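Isomerase/lactonizing enzyme (PDB 2NQL) belongs to the mandelate racemase/muconate lactonizing enzyme family of the enolase superfamily, with a beta/alpha barrel that holds a bound sodium ion. Local coordinates at residues Phe153-Gly159 with Lys338-His344; Asn181-Thr187 with Ala209-Met215; Leu328-Ser332 with Tyr365-Ser369. All coordinates share one frame; numbering follows the deposited sequence.

Interaction 1 (Phe153-Gly159 with Lys338-His344); sequences FPAYVSG and KGHEFQH
Strands 153-158 and 340-342 are the first and last strands of the enolase-superfamily barrel, and their parallel pairing closes it. Ala155 pairs with His340, Tyr156 with Glu341 and Val157 with Phe342. The strand axes cross at -44°. Tyr156 N donates to His340 O at 3.0 Å, Phe342 N to Tyr156 O at 2.9 Å, and Ser158 N to Phe342 O at 3.0 Å.

Tyr156 and Glu341 share one face of the sheet. CG of Tyr156 lies between its backbone N and carbonyl carbon (chi1 76°), which brings the ring over strand 340-342. Glu341 CA then sits above the rim of the ring, 3.9 Å from its centroid. The Glu341 chain is extended, and its carboxylate lies nearly parallel to the ring, 13° apart. OE2 of Glu341 receives the Ser158 OG proton at 2.6 Å on its anti lone pair. OE1 is bonded to Ala316 N, and the Tyr156 hydroxyl to Lys184.

On the other face, Phe153 CE1 touches His340 CB at 3.6 Å. The rings lie almost parallel with their centres well offset, and little of one covers the other. His340 ND1 donates to Glu341 O at 2.9 Å, close to its ring plane, while NE2 is bonded to Ser327 OG. Beyond the strands, His344 NE2 donates to Gly159 O at 2.8 Å, with the oxygen in the imidazole plane.

Bonds at both nitrogens fix the rotation of the His340 ring. Bonds at both oxygens likewise hold the Glu341 carboxylate in place, so the closing seam is secured by buried polar groups as well as by backbone.

Interaction 2 (Asn181-Thr187 with Ala209-Met215); sequences NAFKFAT and AKIAADM
Residues 182-186 and 210-214 run side by side as parallel strands, in register from Ala182 with Lys210 to Ala186 with Asp214. Their axes come within 4.6 Å and cross at -24°. Six backbone hydrogen bonds join the segments. Lys210 N, Ala212 N and Asp214 N donate to the carbonyls of Asn181, Phe183 and Phe185. In return, Phe183 N, Phe185 N and Thr187 N donate to Lys210 O, Ala212 O and Asp214 O. The last of these, Thr187 N to Asp214 O, is almost straight at 3.0 Å.

Phe183, Phe185, Ile211 and Ala213 occupy one face. The Phe185 CG is wedged between its backbone N and carbonyl carbon (chi1 75°), which swings the ring across to strand 210-214. Ala213 CA lies over one face of this ring, toward the rim, and Ala213 CB meets CZ of Phe185 at 3.8 Å. Ile211 CG2 comes to the ring edge, 4.1 Å from Phe185 CD2. Phe183 reaches back to the residue before the other strand, where its CE2 is 4.2 Å from Ala209 CB.

Lys184, Ala212 and Asp214 lie on the opposite face. Lys184 CG packs on Ala212 CB at 4.0 Å, and its CD passes Asp214 CB at 4.0 Å. A bend at chi3 (80°) then turns the chain. Its NZ forms a salt bridge with Glu240, a sodium ligand. Asp214 OD2 is instead bonded to His216 ND1, and stays 5.0 Å from Lys184 NZ.

Helix 194-205 links the strands, and with helix 221-231 it covers the phenylalanine face. This is a beta-alpha-beta unit of a TIM-type barrel: the phenylalanines, Ile211 and Ala213 point to the helices, while Lys184 and Asp214 lie on the face turned to the barrel interior.

Interaction 3 (Leu328-Ser332 with Tyr365-Ser369); sequences LQASS and YHLPS
Leu328 holds its CG beside the backbone N (chi1 -55°), which carries CG toward strand 364-366; both methyls then reach the Tyr365 ring. The contact joins helix 322-331, which precedes the last strand of the enolase-superfamily barrel, to strand 364-366. That strand is an antiparallel addition alongside the first barrel strand, 152-158.

Leu328 CD2 sits above the centre of the Tyr365 ring, 3.8 Å from the centroid and 10° off the ring normal. This is a well-centred CH-pi contact. The second methyl, CD1, touches the ring atom Tyr365 CD1 at 3.7 Å. The two side chains cross at about a right angle. The tyrosine hydroxyl is bonded to Glu341 O, which holds the far end of the ring, and Phe153 packs against Leu328 too.

Leu367, just after the strand, packs on the helix between Leu328 and Ser332, one turn on. Its CG meets Leu328 CB at 3.9 Å. Its CD2 lies against the helix backbone, 3.5 Å from Leu328 O, and also touches Ser332 CB at 3.7 Å. The serine hydroxyl turns back on the helix and donates to Gln329 O at 2.7 Å. The group that meets Leu367 is therefore mainly carbon, while the polar atom is satisfied within its own turn.

Near Pro368, Gln329 bends at chi2 (-73°) and brings NE2 to 3.8 Å from Pro368 CG. Its amide is held by Leu373 O and Arg143, and Arg143 also binds Pro368 O. A water bridges the two segments here: it accepts from Gln329 NE2 at 2.7 Å and gives a weak bond to Pro368 O.

Strand 152-158 ties the three contacts together. It belongs to interaction 1, where one of its edges meets strand 340-342. Its other edge meets strand 364-366 of interaction 3 and then strand 182-186 of interaction 2. Interactions 1 and 2 have centres 10 Å apart and share two hydrogen bonds, Val157 N to Ala182 O and Tyr156 OH with Lys184 NZ, each 2.9 Å. Interaction 3 joins interaction 1 through the backbone, with Tyr365 N 2.9 Å from Phe153 O, a probable hydrogen bond. Interactions 2 and 3 do not touch. The sodium ion, bound by Glu240 and Glu266, is about 4 Å from the Lys184 side chain but about 12 Å from that of Tyr365.

Interaction 1 (Phe153-Gly159 with Lys338-His344)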
loop_
_atom_site.group_PDB
_atom_site.type_symbol
_atom_site.label_atom_id
_atom_site.label_comp_id
_atom_site.label_asym_id
_atom_site.label_seq_id
_atom_site.Cartn_x
_atom_site.Cartn_y
_atom_site.Cartn_z
ATOM N N PHE A 153 27.874 -13.071 -8.976
ATOM C CA PHE A 153 26.945 -13.325 -10.082
ATOM C C PHE A 153 26.946 -12.152 -11.048
ATOM O O PHE A 153 27.505 -11.095 -10.717
ATOM C CB PHE A 153 25.509 -13.650 -9.574
ATOM C CG PHE A 153 25.006 -12.735 -8.480
ATOM C CD1 PHE A 153 24.681 -11.400 -8.742
ATOM C CD2 PHE A 153 24.813 -13.234 -7.189
ATOM C CE1 PHE A 153 24.193 -10.574 -7.734
ATOM C CE2 PHE A 153 24.308 -12.420 -6.181
ATOM C CZ PHE A 153 24.004 -11.082 -6.452
ATOM N N PRO A 154 26.377 -12.339 -12.262
ATOM C CA PRO A 154 26.413 -11.275 -13.257
ATOM C C PRO A 154 25.703 -9.987 -12.861
ATOM O O PRO A 154 24.719 -10.012 -12.118
ATOM C CB PRO A 154 25.704 -11.926 -14.458
ATOM C CG PRO A 154 26.002 -13.364 -14.294
ATOM C CD PRO A 154 25.770 -13.555 -12.842
ATOM N N ALA A 155 26.224 -8.877 -13.368
ATOM C CA ALA A 155 25.648 -7.559 -13.158
ATOM C C ALA A 155 25.444 -6.894 -14.513
ATOM O O ALA A 155 26.306 -7.004 -15.393
ATOM C CB ALA A 155 26.576 -6.735 -12.281
ATOM N N TYR A 156 24.296 -6.245 -14.710
ATOM C CA TYR A 156 24.072 -5.464 -15.925
ATOM C C TYR A 156 24.077 -3.983 -15.652
ATOM O O TYR A 156 23.618 -3.530 -14.592
ATOM C CB TYR A 156 22.811 -5.896 -16.680
ATOM C CG TYR A 156 21.475 -5.462 -16.112
ATOM C CD1 TYR A 156 20.919 -4.210 -16.447
ATOM C CD2 TYR A 156 20.757 -6.295 -15.250
ATOM C CE1 TYR A 156 19.691 -3.820 -15.949
ATOM C CE2 TYR A 156 19.495 -5.905 -14.749
ATOM C CZ TYR A 156 18.983 -4.675 -15.097
ATOM O OH TYR A 156 17.764 -4.266 -14.614
ATOM N N VAL A 157 24.586 -3.232 -16.622
ATOM C CA VAL A 157 24.699 -1.784 -16.520
ATOM C C VAL A 157 23.349 -1.107 -16.701
ATOM O O VAL A 157 22.614 -1.340 -17.672
ATOM C CB VAL A 157 25.721 -1.208 -17.548
ATOM C CG1 VAL A 157 25.844 0.298 -17.408
ATOM C CG2 VAL A 157 27.067 -1.833 -17.329
ATOM N N SER A 158 23.033 -0.242 -15.750
ATOM C CA SER A 158 21.819 0.510 -15.823
ATOM C C SER A 158 22.207 1.970 -15.624
ATOM O O SER A 158 23.064 2.300 -14.787
ATOM C CB SER A 158 20.902 0.042 -14.695
ATOM O OG SER A 158 19.602 0.548 -14.850
ATOM N N GLY A 159 21.594 2.844 -16.405
ATOM C CA GLY A 159 21.812 4.279 -16.227
ATOM C C GLY A 159 22.809 4.702 -17.280
ATOM O O GLY A 159 23.983 4.317 -17.225
ATOM N N LYS A 338 19.528 -14.951 -12.635
ATOM C CA LYS A 338 20.347 -14.776 -13.830
ATOM C C LYS A 338 21.412 -13.688 -13.690
ATOM O O LYS A 338 22.434 -13.718 -14.369
ATOM C CB LYS A 338 19.476 -14.561 -15.059
ATOM C CG LYS A 338 18.580 -15.769 -15.371
ATOM C CD LYS A 338 19.415 -16.974 -15.829
ATOM C CE LYS A 338 18.559 -18.157 -16.233
ATOM N NZ LYS A 338 18.015 -18.889 -15.032
ATOM N N GLY A 339 21.162 -12.742 -12.792
ATOM C CA GLY A 339 22.073 -11.632 -12.518
ATOM C C GLY A 339 21.277 -10.514 -11.856
ATOM O O GLY A 339 20.191 -10.760 -11.310
ATOM N N HIS A 340 21.793 -9.297 -11.905
ATOM C CA HIS A 340 21.353 -8.231 -10.981
ATOM C C HIS A 340 21.641 -6.859 -11.584
ATOM O O HIS A 340 22.694 -6.627 -12.203
ATOM C CB HIS A 340 22.062 -8.436 -9.637
ATOM C CG HIS A 340 21.410 -7.765 -8.459
ATOM N ND1 HIS A 340 21.291 -6.392 -8.340
ATOM C CD2 HIS A 340 20.900 -8.290 -7.311
ATOM C CE1 HIS A 340 20.729 -6.101 -7.176
ATOM N NE2 HIS A 340 20.471 -7.235 -6.537
ATOM N N GLU A 341 20.685 -5.946 -11.439
ATOM C CA GLU A 341 20.916 -4.559 -11.847
ATOM C C GLU A 341 22.096 -3.928 -11.100
ATOM O O GLU A 341 22.287 -4.162 -9.897
ATOM C CB GLU A 341 19.642 -3.736 -11.685
ATOM C CG GLU A 341 19.700 -2.368 -12.351
ATOM C CD GLU A 341 18.354 -1.667 -12.372
ATOM O OE1 GLU A 341 17.437 -2.127 -11.691
ATOM O OE2 GLU A 341 18.209 -0.656 -13.069
ATOM N N PHE A 342 22.900 -3.175 -11.852
ATOM C CA PHE A 342 24.026 -2.429 -11.318
ATOM C C PHE A 342 23.921 -0.949 -11.720
ATOM O O PHE A 342 23.988 -0.582 -12.898
ATOM C CB PHE A 342 25.356 -3.068 -11.793
ATOM C CG PHE A 342 26.601 -2.282 -11.431
ATOM C CD1 PHE A 342 26.934 -1.994 -10.094
ATOM C CD2 PHE A 342 27.482 -1.866 -12.438
ATOM C CE1 PHE A 342 28.111 -1.300 -9.775
ATOM C CE2 PHE A 342 28.676 -1.169 -12.105
ATOM C CZ PHE A 342 28.973 -0.880 -10.788
ATOM N N GLN A 343 23.727 -0.106 -10.712
ATOM C CA GLN A 343 23.669 1.337 -10.888
ATOM C C GLN A 343 25.032 1.907 -10.563
ATOM O O GLN A 343 25.281 2.322 -9.430
ATOM C CB GLN A 343 22.631 1.935 -9.935
ATOM C CG GLN A 343 21.202 1.514 -10.218
ATOM C CD GLN A 343 20.472 2.524 -11.065
ATOM O OE1 GLN A 343 20.220 2.293 -12.250
ATOM N NE2 GLN A 343 20.134 3.663 -10.465
ATOM N N HIS A 344 25.917 1.907 -11.555
ATOM C CA HIS A 344 27.296 2.307 -11.367
ATOM C C HIS A 344 27.453 3.677 -10.702
ATOM O O HIS A 344 28.281 3.846 -9.815
ATOM C CB HIS A 344 28.022 2.247 -12.719
ATOM C CG HIS A 344 27.349 3.034 -13.806
ATOM N ND1 HIS A 344 27.728 4.319 -14.134
ATOM C CD2 HIS A 344 26.303 2.732 -14.611
ATOM C CE1 HIS A 344 26.964 4.763 -15.118
ATOM N NE2 HIS A 344 26.090 3.821 -15.425
#

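Interaction 2 (Asn181-Thr187 with Ala209-Met215)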
loop_
_atom_site.group_PDB
_atom_site.type_symbol
_atom_site.label_atom_id
_atom_site.label_comp_id
_atom_site.label_asym_id
_atom_site.label_seq_id
_atom_site.Cartn_x
_atom_site.Cartn_y
_atom_site.Cartn_z
ATOM N N ASN A 181 28.550 -7.044 -20.283
ATOM C CA ASN A 181 27.985 -7.575 -21.513
ATOM C C ASN A 181 26.477 -7.369 -21.603
ATOM O O ASN A 181 25.845 -7.721 -22.604
ATOM C CB ASN A 181 28.315 -9.067 -21.630
ATOM C CG ASN A 181 29.804 -9.329 -21.767
ATOM O OD1 ASN A 181 30.387 -10.085 -20.987
ATOM N ND2 ASN A 181 30.427 -8.706 -22.762
ATOM N N ALA A 182 25.903 -6.806 -20.543
ATOM C CA ALA A 182 24.467 -6.639 -20.447
ATOM C C ALA A 182 24.127 -5.221 -19.975
ATOM O O ALA A 182 24.829 -4.648 -19.130
ATOM C CB ALA A 182 23.868 -7.724 -19.546
ATOM N N PHE A 183 23.098 -4.642 -20.597
ATOM C CA PHE A 183 22.813 -3.204 -20.548
ATOM C C PHE A 183 21.310 -2.996 -20.562
ATOM O O PHE A 183 20.561 -3.804 -21.136
ATOM C CB PHE A 183 23.399 -2.473 -21.780
ATOM C CG PHE A 183 24.875 -2.668 -21.948
ATOM C CD1 PHE A 183 25.777 -1.780 -21.351
ATOM C CD2 PHE A 183 25.367 -3.773 -22.660
ATOM C CE1 PHE A 183 27.162 -1.968 -21.483
ATOM C CE2 PHE A 183 26.749 -3.985 -22.780
ATOM C CZ PHE A 183 27.643 -3.084 -22.205
ATOM N N LYS A 184 20.867 -1.898 -19.956
ATOM C CA LYS A 184 19.459 -1.522 -20.040
ATOM C C LYS A 184 19.362 -0.023 -20.235
ATOM O O LYS A 184 20.118 0.738 -19.611
ATOM C CB LYS A 184 18.689 -1.992 -18.780
ATOM C CG LYS A 184 17.190 -1.677 -18.816
ATOM C CD LYS A 184 16.452 -2.233 -17.585
ATOM C CE LYS A 184 16.626 -1.344 -16.365
ATOM N NZ LYS A 184 16.020 -2.010 -15.195
ATOM N N PHE A 185 18.436 0.404 -21.094
ATOM C CA PHE A 185 18.189 1.828 -21.292
ATOM C C PHE A 185 16.747 2.184 -20.954
ATOM O O PHE A 185 15.860 1.324 -21.026
ATOM C CB PHE A 185 18.558 2.267 -22.720
ATOM C CG PHE A 185 17.566 1.845 -23.762
ATOM C CD1 PHE A 185 16.525 2.701 -24.149
ATOM C CD2 PHE A 185 17.656 0.585 -24.357
ATOM C CE1 PHE A 185 15.590 2.300 -25.118
ATOM C CE2 PHE A 185 16.707 0.172 -25.320
ATOM C CZ PHE A 185 15.683 1.038 -25.699
ATOM N N ALA A 186 16.514 3.450 -20.612
ATOM C CA ALA A 186 15.168 3.899 -20.252
ATOM C C ALA A 186 14.569 4.671 -21.419
ATOM O O ALA A 186 15.175 5.611 -21.939
ATOM C CB ALA A 186 15.196 4.757 -18.976
ATOM N N THR A 187 13.392 4.232 -21.854
ATOM C CA THR A 187 12.747 4.770 -23.055
ATOM C C THR A 187 12.390 6.278 -23.077
ATOM O O THR A 187 12.465 6.887 -24.151
ATOM C CB THR A 187 11.563 3.885 -23.543
ATOM O OG1 THR A 187 10.522 3.880 -22.552
ATOM C CG2 THR A 187 12.016 2.457 -23.753
ATOM N N ALA A 209 25.924 -8.409 -27.278
ATOM C CA ALA A 209 25.505 -7.653 -26.060
ATOM C C ALA A 209 24.044 -7.913 -25.752
ATOM O O ALA A 209 23.237 -8.056 -26.671
ATOM C CB ALA A 209 25.711 -6.174 -26.268
ATOM N N LYS A 210 23.694 -7.946 -24.461
ATOM C CA LYS A 210 22.272 -7.984 -24.051
ATOM C C LYS A 210 21.813 -6.553 -23.810
ATOM O O LYS A 210 22.479 -5.798 -23.098
ATOM C CB LYS A 210 22.086 -8.802 -22.763
ATOM C CG LYS A 210 22.381 -10.285 -22.888
ATOM C CD LYS A 210 21.594 -11.085 -21.874
ATOM C CE LYS A 210 22.446 -12.093 -21.166
ATOM N NZ LYS A 210 22.714 -13.269 -22.023
ATOM N N ILE A 211 20.719 -6.162 -24.462
ATOM C CA ILE A 211 20.227 -4.775 -24.407
ATOM C C ILE A 211 18.729 -4.811 -24.110
ATOM O O ILE A 211 17.911 -5.107 -24.976
ATOM C CB ILE A 211 20.501 -3.978 -25.712
ATOM C CG1 ILE A 211 21.976 -4.108 -26.143
ATOM C CG2 ILE A 211 20.164 -2.468 -25.515
ATOM C CD1 ILE A 211 22.283 -3.515 -27.545
ATOM N N ALA A 212 18.380 -4.476 -22.873
ATOM C CA ALA A 212 16.985 -4.404 -22.452
ATOM C C ALA A 212 16.411 -2.993 -22.506
ATOM O O ALA A 212 17.146 -1.989 -22.427
ATOM C CB ALA A 212 16.859 -4.973 -21.026
ATOM N N ALA A 213 15.084 -2.928 -22.599
ATOM C CA ALA A 213 14.366 -1.665 -22.619
ATOM C C ALA A 213 13.456 -1.540 -21.414
ATOM O O ALA A 213 12.553 -2.356 -21.225
ATOM C CB ALA A 213 13.541 -1.532 -23.889
ATOM N N ASP A 214 13.710 -0.510 -20.611
ATOM C CA ASP A 214 12.780 -0.136 -19.547
ATOM C C ASP A 214 11.722 0.833 -20.115
ATOM O O ASP A 214 11.982 2.022 -20.388
ATOM C CB ASP A 214 13.539 0.442 -18.339
ATOM C CG ASP A 214 12.599 1.001 -17.252
ATOM O OD1 ASP A 214 11.402 0.626 -17.214
ATOM O OD2 ASP A 214 13.062 1.836 -16.443
ATOM N N MET A 215 10.522 0.300 -20.264
ATOM C CA MET A 215 9.439 1.000 -20.926
ATOM C C MET A 215 8.695 1.927 -19.989
ATOM O O MET A 215 7.854 2.718 -20.436
ATOM C CB MET A 215 8.486 -0.003 -21.562
ATOM C CG MET A 215 9.135 -0.721 -22.738
ATOM S SD MET A 215 7.948 -1.794 -23.532
ATOM C CE MET A 215 7.010 -0.552 -24.439
#

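Interaction 3 (Leu328-Ser332 with Tyr365-Ser369)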
loop_
_atom_site.group_PDB
_atom_site.type_symbol
_atom_site.label_atom_id
_atom_site.label_comp_id
_atom_site.label_asym_id
_atom_site.label_seq_id
_atom_site.Cartn_x
_atom_site.Cartn_y
_atom_site.Cartn_z
ATOM N N LEU A 328 21.965 -8.685 -2.548
ATOM C CA LEU A 328 23.003 -9.621 -3.000
ATOM C C LEU A 328 22.961 -10.924 -2.192
ATOM O O LEU A 328 22.958 -12.003 -2.787
ATOM C CB LEU A 328 24.407 -8.982 -2.933
ATOM C CG LEU A 328 24.644 -7.662 -3.667
ATOM C CD1 LEU A 328 26.132 -7.362 -3.659
ATOM C CD2 LEU A 328 24.096 -7.675 -5.097
ATOM N N GLN A 329 22.919 -10.814 -0.864
ATOM C CA GLN A 329 22.814 -11.984 0.034
ATOM C C GLN A 329 21.654 -12.902 -0.344
ATOM O O GLN A 329 21.843 -14.107 -0.567
ATOM C CB GLN A 329 22.640 -11.560 1.499
ATOM C CG GLN A 329 23.815 -10.816 2.148
ATOM C CD GLN A 329 25.024 -11.718 2.453
ATOM O OE1 GLN A 329 24.969 -12.936 2.274
ATOM N NE2 GLN A 329 26.108 -11.113 2.931
ATOM N N ALA A 330 20.454 -12.329 -0.427
ATOM C CA ALA A 330 19.267 -13.115 -0.764
ATOM C C ALA A 330 19.329 -13.638 -2.196
ATOM O O ALA A 330 19.025 -14.801 -2.435
ATOM C CB ALA A 330 18.018 -12.295 -0.560
ATOM N N SER A 331 19.729 -12.777 -3.141
ATOM C CA SER A 331 19.814 -13.169 -4.563
ATOM C C SER A 331 20.708 -14.390 -4.778
ATOM O O SER A 331 20.427 -15.239 -5.640
ATOM C CB SER A 331 20.372 -12.025 -5.419
ATOM O OG SER A 331 19.480 -10.929 -5.448
ATOM N N SER A 332 21.779 -14.460 -3.997
ATOM C CA SER A 332 22.806 -15.506 -4.162
ATOM C C SER A 332 22.305 -16.924 -3.906
ATOM O O SER A 332 22.912 -17.871 -4.371
ATOM C CB SER A 332 24.003 -15.209 -3.272
ATOM O OG SER A 332 23.720 -15.553 -1.928
ATOM N N TYR A 365 28.923 -8.813 -9.654
ATOM C CA TYR A 365 28.930 -8.484 -8.233
ATOM C C TYR A 365 29.783 -9.487 -7.491
ATOM O O TYR A 365 29.736 -10.682 -7.787
ATOM C CB TYR A 365 27.515 -8.573 -7.659
ATOM C CG TYR A 365 26.701 -7.334 -7.863
ATOM C CD1 TYR A 365 26.939 -6.186 -7.089
ATOM C CD2 TYR A 365 25.668 -7.305 -8.799
ATOM C CE1 TYR A 365 26.163 -5.040 -7.237
ATOM C CE2 TYR A 365 24.872 -6.164 -8.945
ATOM C CZ TYR A 365 25.140 -5.034 -8.155
ATOM O OH TYR A 365 24.377 -3.908 -8.285
ATOM N N HIS A 366 30.549 -8.973 -6.540
ATOM C CA HIS A 366 31.270 -9.764 -5.543
ATOM C C HIS A 366 30.737 -9.499 -4.142
ATOM O O HIS A 366 30.790 -8.363 -3.632
ATOM C CB HIS A 366 32.757 -9.404 -5.587
ATOM C CG HIS A 366 33.407 -9.765 -6.882
ATOM N ND1 HIS A 366 34.193 -10.884 -7.026
ATOM C CD2 HIS A 366 33.335 -9.192 -8.108
ATOM C CE1 HIS A 366 34.612 -10.964 -8.279
ATOM N NE2 HIS A 366 34.098 -9.954 -8.959
ATOM N N LEU A 367 30.249 -10.562 -3.509
ATOM C CA LEU A 367 29.506 -10.415 -2.253
ATOM C C LEU A 367 30.448 -10.178 -1.081
ATOM O O LEU A 367 31.586 -10.652 -1.113
ATOM C CB LEU A 367 28.662 -11.672 -2.000
ATOM C CG LEU A 367 27.286 -11.559 -2.678
ATOM C CD1 LEU A 367 27.289 -11.656 -4.207
ATOM C CD2 LEU A 367 26.339 -12.524 -2.091
ATOM N N PRO A 368 29.968 -9.496 -0.016
ATOM C CA PRO A 368 30.816 -9.281 1.146
ATOM C C PRO A 368 31.029 -10.593 1.899
ATOM O O PRO A 368 30.287 -11.564 1.662
ATOM C CB PRO A 368 30.009 -8.278 1.986
ATOM C CG PRO A 368 28.619 -8.541 1.620
ATOM C CD PRO A 368 28.617 -8.927 0.182
ATOM N N SER A 369 32.032 -10.628 2.772
ATOM C CA SER A 369 32.515 -11.898 3.347
ATOM C C SER A 369 32.013 -12.169 4.768
ATOM O O SER A 369 31.947 -13.330 5.202
ATOM C CB SER A 369 34.034 -11.935 3.336
ATOM O OG SER A 369 34.540 -11.728 2.025
HETATM O O HOH W 1 28.574 -11.626 4.031
#